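Local structure of putative isochorismatase hydrolase (Oleispira antarctica, 3LQY) at residues Phe15-Phe20 and Asp74-Pro80; Leu44-Arg48 and Val82-Glu88; Val54-Glu60 and Glu88-His94. The protein is a putative hydrolase of the isochorismatase family, probably cleaving a small-molecule substrate that has not been identified. All blocks are in the same frame, centred on the assembly; numbering follows the deposited sequence.

Interaction 1 (Phe15-Phe20 and Asp74-Pro80)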
loop_
_atom_site.group_PDB
_atom_site.type_symbol
_atom_site.label_atom_id
_atom_site.label_comp_id
_atom_site.label_asym_id
_atom_site.label_seq_id
_atom_site.Cartn_x
_atom_site.Cartn_y
_atom_site.Cartn_z
ATOM N N PHE A 15 4.645 -1.640 3.407
ATOM C CA PHE A 15 5.634 -0.655 3.801
ATOM C C PHE A 15 6.669 -1.411 4.664
ATOM O O PHE A 15 6.691 -1.280 5.882
ATOM C CB PHE A 15 4.994 0.500 4.592
ATOM C CG PHE A 15 4.635 1.715 3.775
ATOM C CD1 PHE A 15 5.592 2.371 3.014
ATOM C CD2 PHE A 15 3.364 2.244 3.826
ATOM C CE1 PHE A 15 5.304 3.496 2.338
ATOM C CE2 PHE A 15 3.052 3.392 3.136
ATOM C CZ PHE A 15 4.020 4.023 2.367
ATOM N N GLN A 16 7.466 -2.266 4.019
ATOM C CA GLN A 16 8.372 -3.180 4.662
ATOM C C GLN A 16 9.813 -2.727 4.524
ATOM O O GLN A 16 10.195 -2.036 3.580
ATOM C CB GLN A 16 8.187 -4.587 4.110
ATOM C CG GLN A 16 6.840 -5.176 4.470
ATOM C CD GLN A 16 6.495 -6.346 3.599
ATOM O OE1 GLN A 16 5.682 -6.207 2.677
ATOM N NE2 GLN A 16 7.091 -7.485 3.848
ATOM N N ASN A 17 10.607 -3.071 5.545
ATOM C CA ASN A 17 11.970 -2.585 5.650
ATOM C C ASN A 17 12.827 -2.693 4.407
ATOM O O ASN A 17 13.575 -1.757 4.067
ATOM C CB ASN A 17 12.678 -3.319 6.792
ATOM C CG ASN A 17 12.236 -2.826 8.164
ATOM O OD1 ASN A 17 11.950 -1.644 8.347
ATOM N ND2 ASN A 17 12.166 -3.735 9.126
ATOM N N ASP A 18 12.791 -3.839 3.733
ATOM C CA ASP A 18 13.613 -3.988 2.479
ATOM C C ASP A 18 13.449 -2.918 1.401
ATOM O O ASP A 18 14.292 -2.813 0.491
ATOM C CB ASP A 18 13.450 -5.384 1.832
ATOM C CG ASP A 18 14.263 -6.494 2.521
ATOM O OD1 ASP A 18 15.340 -6.204 3.084
ATOM O OD2 ASP A 18 13.813 -7.675 2.525
ATOM N N TYR A 19 12.374 -2.147 1.492
ATOM C CA TYR A 19 12.089 -1.062 0.562
ATOM C C TYR A 19 12.717 0.273 0.872
ATOM O O TYR A 19 12.775 1.135 0.029
ATOM C CB TYR A 19 10.566 -0.867 0.408
ATOM C CG TYR A 19 9.824 -1.897 -0.437
ATOM C CD1 TYR A 19 10.483 -2.649 -1.394
ATOM C CD2 TYR A 19 8.449 -2.051 -0.310
ATOM C CE1 TYR A 19 9.791 -3.512 -2.234
ATOM C CE2 TYR A 19 7.713 -2.936 -1.131
ATOM C CZ TYR A 19 8.413 -3.676 -2.086
ATOM O OH TYR A 19 7.718 -4.555 -2.868
ATOM N N PHE A 20 13.293 0.424 2.045
ATOM C CA PHE A 20 13.764 1.719 2.513
ATOM C C PHE A 20 15.283 1.771 2.394
ATOM O O PHE A 20 16.017 0.986 3.072
ATOM C CB PHE A 20 13.421 1.838 3.999
ATOM C CG PHE A 20 11.957 2.076 4.290
ATOM C CD1 PHE A 20 11.537 3.308 4.714
ATOM C CD2 PHE A 20 11.009 1.047 4.143
ATOM C CE1 PHE A 20 10.174 3.535 5.036
ATOM C CE2 PHE A 20 9.660 1.249 4.427
ATOM C CZ PHE A 20 9.233 2.492 4.887
ATOM N N ASP A 74 13.950 -9.790 9.202
ATOM C CA ASP A 74 13.660 -8.416 9.622
ATOM C C ASP A 74 13.345 -7.537 8.377
ATOM O O ASP A 74 12.610 -6.546 8.478
ATOM C CB ASP A 74 14.806 -7.795 10.437
ATOM C CG ASP A 74 15.109 -8.564 11.710
ATOM O OD1 ASP A 74 14.270 -9.388 12.163
ATOM O OD2 ASP A 74 16.195 -8.320 12.287
ATOM N N GLY A 75 13.881 -7.918 7.207
ATOM C CA GLY A 75 13.729 -7.095 6.009
ATOM C C GLY A 75 12.279 -7.101 5.524
ATOM O O GLY A 75 11.816 -6.155 4.844
ATOM N N ALA A 76 11.552 -8.153 5.913
ATOM C CA ALA A 76 10.123 -8.334 5.563
ATOM C C ALA A 76 9.173 -7.798 6.615
ATOM O O ALA A 76 7.967 -7.901 6.460
ATOM C CB ALA A 76 9.815 -9.808 5.331
ATOM N N LYS A 77 9.704 -7.227 7.678
ATOM C CA LYS A 77 8.881 -6.628 8.735
ATOM C C LYS A 77 8.405 -5.256 8.286
ATOM O O LYS A 77 9.121 -4.571 7.577
ATOM C CB LYS A 77 9.688 -6.502 10.041
ATOM C CG LYS A 77 10.031 -7.817 10.672
ATOM C CD LYS A 77 10.892 -7.613 11.978
ATOM C CE LYS A 77 11.258 -8.920 12.630
ATOM N NZ LYS A 77 12.237 -8.671 13.738
ATOM N N ILE A 78 7.204 -4.862 8.722
ATOM C CA ILE A 78 6.677 -3.517 8.475
ATOM C C ILE A 78 7.592 -2.522 9.182
ATOM O O ILE A 78 7.987 -2.713 10.375
ATOM C CB ILE A 78 5.269 -3.335 9.068
ATOM C CG1 ILE A 78 4.262 -4.201 8.320
ATOM C CG2 ILE A 78 4.864 -1.846 9.068
ATOM C CD1 ILE A 78 2.845 -4.118 8.887
ATOM N N HIS A 79 7.891 -1.456 8.468
ATOM C CA HIS A 79 8.767 -0.425 8.902
ATOM C C HIS A 79 8.128 0.264 10.113
ATOM O O HIS A 79 6.891 0.383 10.150
ATOM C CB HIS A 79 8.994 0.546 7.766
ATOM C CG HIS A 79 10.098 1.511 8.020
ATOM N ND1 HIS A 79 9.867 2.776 8.509
ATOM C CD2 HIS A 79 11.429 1.424 7.810
ATOM C CE1 HIS A 79 11.016 3.412 8.630
ATOM N NE2 HIS A 79 11.987 2.603 8.247
ATOM N N PRO A 80 8.943 0.681 11.107
ATOM C CA PRO A 80 8.326 1.283 12.321
ATOM C C PRO A 80 7.572 2.595 12.086
ATOM O O PRO A 80 6.670 2.920 12.858
ATOM C CB PRO A 80 9.507 1.549 13.246
ATOM C CG PRO A 80 10.643 0.745 12.733
ATOM C CD PRO A 80 10.412 0.563 11.251
HETATM O O HOH W 1 10.446 -3.060 11.658
#
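Q16 and I78 come within 4.2 Å, CA to CA, in a single beta bridge, where H79 N gives a nearly straight bond to F15 O (2.9 Å, 177°) and N17 N one to K77 O. Past the bridge, entering the 3-10 segment 17-19, D18 N bonds G75 O at 2.7 Å, in the carbonyl plane on a lone pair. N17 carries CG beside its backbone N (chi1 -75°), which brings ND2 to D74 O at 2.9 Å with the acceptor in the amide plane; K77 N meets that oxygen from the opposite face. A water joins ND2 to I78 O. The other side-chain amide, Q16 NE2, donates to A76 O at 2.8 Å, less straight, and also to H59 O. The F20 and H79 rings form a face-to-face stack, planes 6° and centroids 3.7 Å apart; P80 CD lies over the opposite face of the imidazole, toward its rim, while H79 ND1 is hydrogen-bonded to S81 OG. The contact joins the loop following strand 8-13 to the connection between strands 54-59 and 90-93. F20 leans on A37 of helix 33-49, I78 on R58 of strand 54-59, and F15 on V119 of strand 115-121.

Interaction 2 (Leu44-Arg48 and Val82-Glu88)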
loop_
_atom_site.group_PDB
_atom_site.type_symbol
_atom_site.label_atom_id
_atom_site.label_comp_id
_atom_site.label_asym_id
_atom_site.label_seq_id
_atom_site.Cartn_x
_atom_site.Cartn_y
_atom_site.Cartn_z
ATOM N N LEU A 44 -2.302 7.294 8.662
ATOM C CA LEU A 44 -2.452 6.303 9.722
ATOM C C LEU A 44 -2.971 6.934 11.017
ATOM O O LEU A 44 -3.829 6.371 11.725
ATOM C CB LEU A 44 -1.090 5.700 10.036
ATOM C CG LEU A 44 -1.039 4.180 10.202
ATOM C CD1 LEU A 44 0.213 3.872 10.854
ATOM C CD2 LEU A 44 -2.198 3.561 10.954
ATOM N N ALA A 45 -2.395 8.092 11.335
ATOM C CA ALA A 45 -2.704 8.809 12.567
ATOM C C ALA A 45 -4.129 9.361 12.522
ATOM O O ALA A 45 -4.850 9.336 13.523
ATOM C CB ALA A 45 -1.685 9.947 12.810
ATOM N N LYS A 46 -4.530 9.876 11.366
ATOM C CA LYS A 46 -5.895 10.378 11.177
ATOM C C LYS A 46 -6.958 9.278 11.366
ATOM O O LYS A 46 -7.946 9.483 12.057
ATOM C CB LYS A 46 -6.027 11.041 9.800
ATOM C CG LYS A 46 -7.352 11.834 9.589
ATOM C CD LYS A 46 -7.626 12.833 10.733
ATOM C CE LYS A 46 -8.475 13.991 10.289
ATOM N NZ LYS A 46 -8.507 15.084 11.284
ATOM N N PHE A 47 -6.742 8.109 10.766
ATOM C CA PHE A 47 -7.712 6.993 10.823
ATOM C C PHE A 47 -7.904 6.515 12.264
ATOM O O PHE A 47 -9.051 6.336 12.724
ATOM C CB PHE A 47 -7.291 5.820 9.887
ATOM C CG PHE A 47 -7.905 5.889 8.509
ATOM C CD1 PHE A 47 -7.483 6.847 7.584
ATOM C CD2 PHE A 47 -8.924 5.011 8.146
ATOM C CE1 PHE A 47 -8.095 6.923 6.262
ATOM C CE2 PHE A 47 -9.537 5.077 6.839
ATOM C CZ PHE A 47 -9.129 6.048 5.932
ATOM N N ARG A 48 -6.783 6.347 12.981
ATOM C CA ARG A 48 -6.814 5.893 14.356
ATOM C C ARG A 48 -7.450 6.956 15.255
ATOM O O ARG A 48 -8.165 6.621 16.187
ATOM C CB ARG A 48 -5.400 5.584 14.877
ATOM C CG ARG A 48 -4.750 4.377 14.242
ATOM C CD ARG A 48 -3.265 4.364 14.501
ATOM N NE ARG A 48 -2.667 3.104 14.082
ATOM C CZ ARG A 48 -1.355 2.852 14.112
ATOM N NH1 ARG A 48 -0.512 3.790 14.532
ATOM N NH2 ARG A 48 -0.883 1.667 13.724
ATOM N N VAL A 82 5.336 3.170 10.168
ATOM C CA VAL A 82 3.911 2.821 9.933
ATOM C C VAL A 82 3.529 1.470 10.562
ATOM O O VAL A 82 2.685 0.747 10.046
ATOM C CB VAL A 82 3.555 2.836 8.406
ATOM C CG1 VAL A 82 3.582 4.231 7.885
ATOM C CG2 VAL A 82 4.525 2.006 7.610
ATOM N N ALA A 83 4.119 1.146 11.716
ATOM C CA ALA A 83 3.897 -0.163 12.337
ATOM C C ALA A 83 2.416 -0.375 12.725
ATOM O O ALA A 83 1.691 0.582 13.072
ATOM C CB ALA A 83 4.804 -0.317 13.580
ATOM N N ALA A 84 1.985 -1.636 12.691
ATOM C CA ALA A 84 0.623 -1.996 13.066
ATOM C C ALA A 84 0.417 -1.903 14.577
ATOM O O ALA A 84 1.386 -1.914 15.368
ATOM C CB ALA A 84 0.288 -3.399 12.569
ATOM N N GLN A 85 -0.855 -1.817 14.969
ATOM C CA GLN A 85 -1.272 -1.800 16.388
ATOM C C GLN A 85 -2.231 -2.945 16.668
ATOM O O GLN A 85 -2.748 -3.546 15.742
ATOM C CB GLN A 85 -1.973 -0.481 16.693
ATOM C CG GLN A 85 -1.006 0.631 17.077
ATOM C CD GLN A 85 -1.707 1.955 17.283
ATOM O OE1 GLN A 85 -2.927 2.079 17.053
ATOM N NE2 GLN A 85 -0.941 2.960 17.722
ATOM N N GLU A 86 -2.482 -3.262 17.929
ATOM C CA GLU A 86 -3.401 -4.349 18.217
ATOM C C GLU A 86 -4.751 -3.958 17.664
ATOM O O GLU A 86 -5.137 -2.778 17.713
ATOM C CB GLU A 86 -3.484 -4.651 19.738
ATOM C CG GLU A 86 -4.354 -5.878 20.062
ATOM C CD GLU A 86 -5.881 -5.599 20.101
ATOM O OE1 GLU A 86 -6.329 -4.459 19.801
ATOM O OE2 GLU A 86 -6.651 -6.534 20.448
ATOM N N GLY A 87 -5.458 -4.945 17.116
ATOM C CA GLY A 87 -6.786 -4.724 16.558
ATOM C C GLY A 87 -6.738 -4.608 15.047
ATOM O O GLY A 87 -7.699 -4.983 14.369
ATOM N N GLU A 88 -5.617 -4.093 14.525
ATOM C CA GLU A 88 -5.458 -3.826 13.100
ATOM C C GLU A 88 -4.912 -5.087 12.450
ATOM O O GLU A 88 -3.823 -5.531 12.795
ATOM C CB GLU A 88 -4.494 -2.659 12.886
ATOM C CG GLU A 88 -4.845 -1.407 13.675
ATOM C CD GLU A 88 -3.852 -0.254 13.404
ATOM O OE1 GLU A 88 -2.749 -0.543 12.891
ATOM O OE2 GLU A 88 -4.156 0.914 13.757
HETATM O O HOH W 2 2.218 3.018 13.910
#
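R48 reaches from the helix 33-49 across to E88 and Q85 of the loop 82-88, and its guanidinium carries most of the contact. From CB, directed toward the loop, CG stands beside the backbone N (chi1 -69°), and the chain then runs extended through CD to NE, long enough to bring the flat group to E88. R48 CG already passes E88 OE2 at 3.5 Å, and R48 CD lies 3.4 Å from Q85 OE1. R48 NE donates to E88 OE2 on its syn lone pair at 2.7 Å, the shortest link of the salt bridge. R48 CZ faces the Q85 amide, whose CD lies over the centre of the guanidinium, with the two planes only 8° apart, a parallel stack of flat groups. OE1 of that amide is near NE, but the angle is too poor for a hydrogen bond. L44 CD2, one helical turn back along the same helix, lies over the opposite face, toward the rim.

This joins the C-terminal part of helix 33-49 to the connection leading into the edge strand 90-93 of the parallel sheet, in the alpha/beta fold of the isochorismatase family. A type II turn from Q85 to E88 sets the amide and the carboxylate on the same arginine, and the backbone angles of G87 in that turn call for glycine.

At the tip, R48 NH2 is shared: it gives a nearly straight bond (176°) to E88 OE1 at 3.0 Å. A second bond, in the carbonyl plane, runs from R48 NH2 to A83 O at 2.9 Å. NH1 donates to a water, which in turn donates to A83 O. E88 OE1 also takes Q85 N, from above the carboxylate plane. Beside this polar group, L44 CD1 packs against V82, 4.3 Å from V82 CB.

Interaction 3 (Val54-Glu60 and Glu88-His94)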
loop_
_atom_site.group_PDB
_atom_site.type_symbol
_atom_site.label_atom_id
_atom_site.label_comp_id
_atom_site.label_asym_id
_atom_site.label_seq_id
_atom_site.Cartn_x
_atom_site.Cartn_y
_atom_site.Cartn_z
ATOM N N VAL A 54 -8.252 0.220 9.928
ATOM C CA VAL A 54 -6.908 0.201 9.358
ATOM C C VAL A 54 -6.509 -1.253 9.104
ATOM O O VAL A 54 -6.548 -2.077 10.038
ATOM C CB VAL A 54 -5.888 0.850 10.304
ATOM C CG1 VAL A 54 -4.500 0.782 9.706
ATOM C CG2 VAL A 54 -6.271 2.285 10.552
ATOM N N VAL A 55 -6.162 -1.567 7.846
ATOM C CA VAL A 55 -5.686 -2.903 7.489
ATOM C C VAL A 55 -4.317 -2.831 6.816
ATOM O O VAL A 55 -4.077 -1.985 5.935
ATOM C CB VAL A 55 -6.632 -3.659 6.566
ATOM C CG1 VAL A 55 -6.114 -5.073 6.301
ATOM C CG2 VAL A 55 -8.033 -3.714 7.123
ATOM N N HIS A 56 -3.439 -3.744 7.240
ATOM C CA HIS A 56 -2.083 -3.835 6.702
ATOM C C HIS A 56 -1.892 -5.068 5.837
ATOM O O HIS A 56 -2.460 -6.149 6.100
ATOM C CB HIS A 56 -1.046 -3.910 7.860
ATOM C CG HIS A 56 -1.181 -2.814 8.866
ATOM N ND1 HIS A 56 -0.422 -1.663 8.821
ATOM C CD2 HIS A 56 -1.990 -2.694 9.952
ATOM C CE1 HIS A 56 -0.740 -0.897 9.856
ATOM N NE2 HIS A 56 -1.701 -1.489 10.542
ATOM N N VAL A 57 -1.019 -4.927 4.852
ATOM C CA VAL A 57 -0.678 -6.039 3.993
ATOM C C VAL A 57 0.835 -6.120 4.008
ATOM O O VAL A 57 1.479 -5.105 4.003
ATOM C CB VAL A 57 -1.198 -5.821 2.580
ATOM C CG1 VAL A 57 -0.618 -6.861 1.661
ATOM C CG2 VAL A 57 -2.763 -5.855 2.576
ATOM N N ARG A 58 1.369 -7.335 4.055
ATOM C CA ARG A 58 2.769 -7.578 4.143
ATOM C C ARG A 58 3.121 -8.756 3.244
ATOM O O ARG A 58 2.397 -9.731 3.201
ATOM C CB ARG A 58 3.086 -7.918 5.618
ATOM C CG ARG A 58 4.468 -7.714 6.043
ATOM C CD ARG A 58 4.670 -7.885 7.560
ATOM N NE ARG A 58 4.472 -9.264 8.060
ATOM C CZ ARG A 58 5.327 -10.272 7.903
ATOM N NH1 ARG A 58 6.494 -10.088 7.295
ATOM N NH2 ARG A 58 5.033 -11.480 8.405
ATOM N N HIS A 59 4.234 -8.671 2.534
ATOM C CA HIS A 59 4.660 -9.718 1.590
ATOM C C HIS A 59 5.842 -10.544 2.062
ATOM O O HIS A 59 6.825 -9.990 2.583
ATOM C CB HIS A 59 5.069 -9.066 0.260
ATOM C CG HIS A 59 5.267 -10.049 -0.856
ATOM N ND1 HIS A 59 4.276 -10.304 -1.777
ATOM C CD2 HIS A 59 6.311 -10.855 -1.187
ATOM C CE1 HIS A 59 4.699 -11.218 -2.632
ATOM N NE2 HIS A 59 5.925 -11.573 -2.299
ATOM N N GLU A 60 5.758 -11.860 1.870
ATOM C CA GLU A 60 6.911 -12.723 2.013
ATOM C C GLU A 60 6.994 -13.697 0.847
ATOM O O GLU A 60 6.003 -14.298 0.466
ATOM C CB GLU A 60 6.861 -13.487 3.361
ATOM C CG GLU A 60 7.227 -12.637 4.572
ATOM C CD GLU A 60 7.250 -13.413 5.927
ATOM O OE1 GLU A 60 6.876 -14.609 5.997
ATOM O OE2 GLU A 60 7.634 -12.794 6.931
ATOM N N GLU A 88 -5.617 -4.093 14.525
ATOM C CA GLU A 88 -5.458 -3.826 13.100
ATOM C C GLU A 88 -4.912 -5.087 12.450
ATOM O O GLU A 88 -3.823 -5.531 12.795
ATOM C CB GLU A 88 -4.494 -2.659 12.886
ATOM C CG GLU A 88 -4.845 -1.407 13.675
ATOM C CD GLU A 88 -3.852 -0.254 13.404
ATOM O OE1 GLU A 88 -2.749 -0.543 12.891
ATOM O OE2 GLU A 88 -4.156 0.914 13.757
ATOM N N ALA A 89 -5.687 -5.687 11.556
ATOM C CA ALA A 89 -5.320 -6.937 10.911
ATOM C C ALA A 89 -4.099 -6.724 10.028
ATOM O O ALA A 89 -3.935 -5.662 9.413
ATOM C CB ALA A 89 -6.494 -7.468 10.051
ATOM N N VAL A 90 -3.261 -7.751 9.955
ATOM C CA VAL A 90 -2.143 -7.764 9.023
ATOM C C VAL A 90 -2.283 -8.977 8.118
ATOM O O VAL A 90 -2.292 -10.111 8.591
ATOM C CB VAL A 90 -0.809 -7.844 9.808
ATOM C CG1 VAL A 90 0.351 -8.052 8.863
ATOM C CG2 VAL A 90 -0.639 -6.579 10.623
ATOM N N VAL A 91 -2.424 -8.744 6.818
ATOM C CA VAL A 91 -2.546 -9.832 5.882
ATOM C C VAL A 91 -1.217 -10.157 5.234
ATOM O O VAL A 91 -0.635 -9.309 4.554
ATOM C CB VAL A 91 -3.518 -9.467 4.718
ATOM C CG1 VAL A 91 -3.698 -10.669 3.796
ATOM C CG2 VAL A 91 -4.856 -8.990 5.283
ATOM N N LEU A 92 -0.838 -11.419 5.299
ATOM C CA LEU A 92 0.421 -11.906 4.737
ATOM C C LEU A 92 0.135 -12.430 3.334
ATOM O O LEU A 92 -0.779 -13.249 3.141
ATOM C CB LEU A 92 1.009 -13.027 5.633
ATOM C CG LEU A 92 2.293 -13.720 5.139
ATOM C CD1 LEU A 92 3.398 -12.712 4.802
ATOM C CD2 LEU A 92 2.819 -14.709 6.167
ATOM N N LYS A 93 0.892 -11.954 2.348
ATOM C CA LYS A 93 0.665 -12.369 0.945
ATOM C C LYS A 93 1.951 -12.886 0.306
ATOM O O LYS A 93 3.059 -12.599 0.778
ATOM C CB LYS A 93 0.120 -11.215 0.136
ATOM C CG LYS A 93 1.113 -10.147 -0.280
ATOM C CD LYS A 93 0.410 -9.057 -1.062
ATOM C CE LYS A 93 1.366 -7.969 -1.595
ATOM N NZ LYS A 93 2.316 -8.421 -2.693
ATOM N N HIS A 94 1.785 -13.655 -0.766
ATOM C CA HIS A 94 2.909 -14.228 -1.523
ATOM C C HIS A 94 2.830 -13.930 -3.016
ATOM O O HIS A 94 3.688 -14.341 -3.788
ATOM C CB HIS A 94 2.967 -15.741 -1.275
ATOM C CG HIS A 94 2.929 -16.110 0.185
ATOM N ND1 HIS A 94 3.925 -15.752 1.071
ATOM C CD2 HIS A 94 2.000 -16.772 0.914
ATOM C CE1 HIS A 94 3.624 -16.201 2.277
ATOM N NE2 HIS A 94 2.456 -16.815 2.209
HETATM O O HOH W 3 -8.078 -4.446 10.848
HETATM O O HOH W 4 6.511 -13.913 -3.367
#
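Strands 54-59 and 90-93 adjoin in the parallel sheet, 90-93 outermost, with H56, V57, R58 and H59 paired to V90, V91, L92 and K93. The segment axes approach to 4.5 Å at 24°, and the backbone ladder runs from H56 N to A89 O through to E60 N and K93 O. At its start, H56 NE2 donates to E88 OE1 at 2.7 Å, the oxygen in the ring plane but the nitrogen above the carboxylate plane. On the face of V57 and V91, K93 folds back: with chi1 77° and a bend at chi4, its CD touches V57 CG1 at 3.6 Å and its NZ gives H59 ND1 a 2.9 Å bond, tilted 24° from the ring plane. K93 NZ also bonds Q95 O and 3-sulfinoalanine, the oxidised cysteine at position 126. With an alanine at H59, K93 NZ loses the imidazole acceptor and would probably be held less firmly in its present direction. H94 ND1 donates to E60 O at 2.6 Å, nearly straight. K93 and residue 126, which lies beyond strand 115-121, with D14 in a long, weak ion pair to K93 NZ, are consistent with the Asp-Lys-Cys catalytic site of isochorismatase-like hydrolases.

In the fold
Each contact involves the path from strand 54-59 to strand 90-93: interactions 1 and 2 its intervening loop, interaction 3 the two strands. Interaction 3, a regular parallel ladder with buried valines on one face, lies closest to the chain centre (about 10 Å, centre to centre), against about 13 and 14 Å for interactions 1 and 2. Interaction 1 depends on irregular backbone pairing and an aromatic stack. Interaction 2, with two buried residues among its seven and the smallest buried area, depends on a salt bridge to helix 33-49. Residue E88 belongs to both interactions 2 and 3. Interactions 1 and 3 meet where R58 NH1 is hydrogen-bonded to A76 O, whereas 1 and 2 meet through apolar packing of F15 on V82.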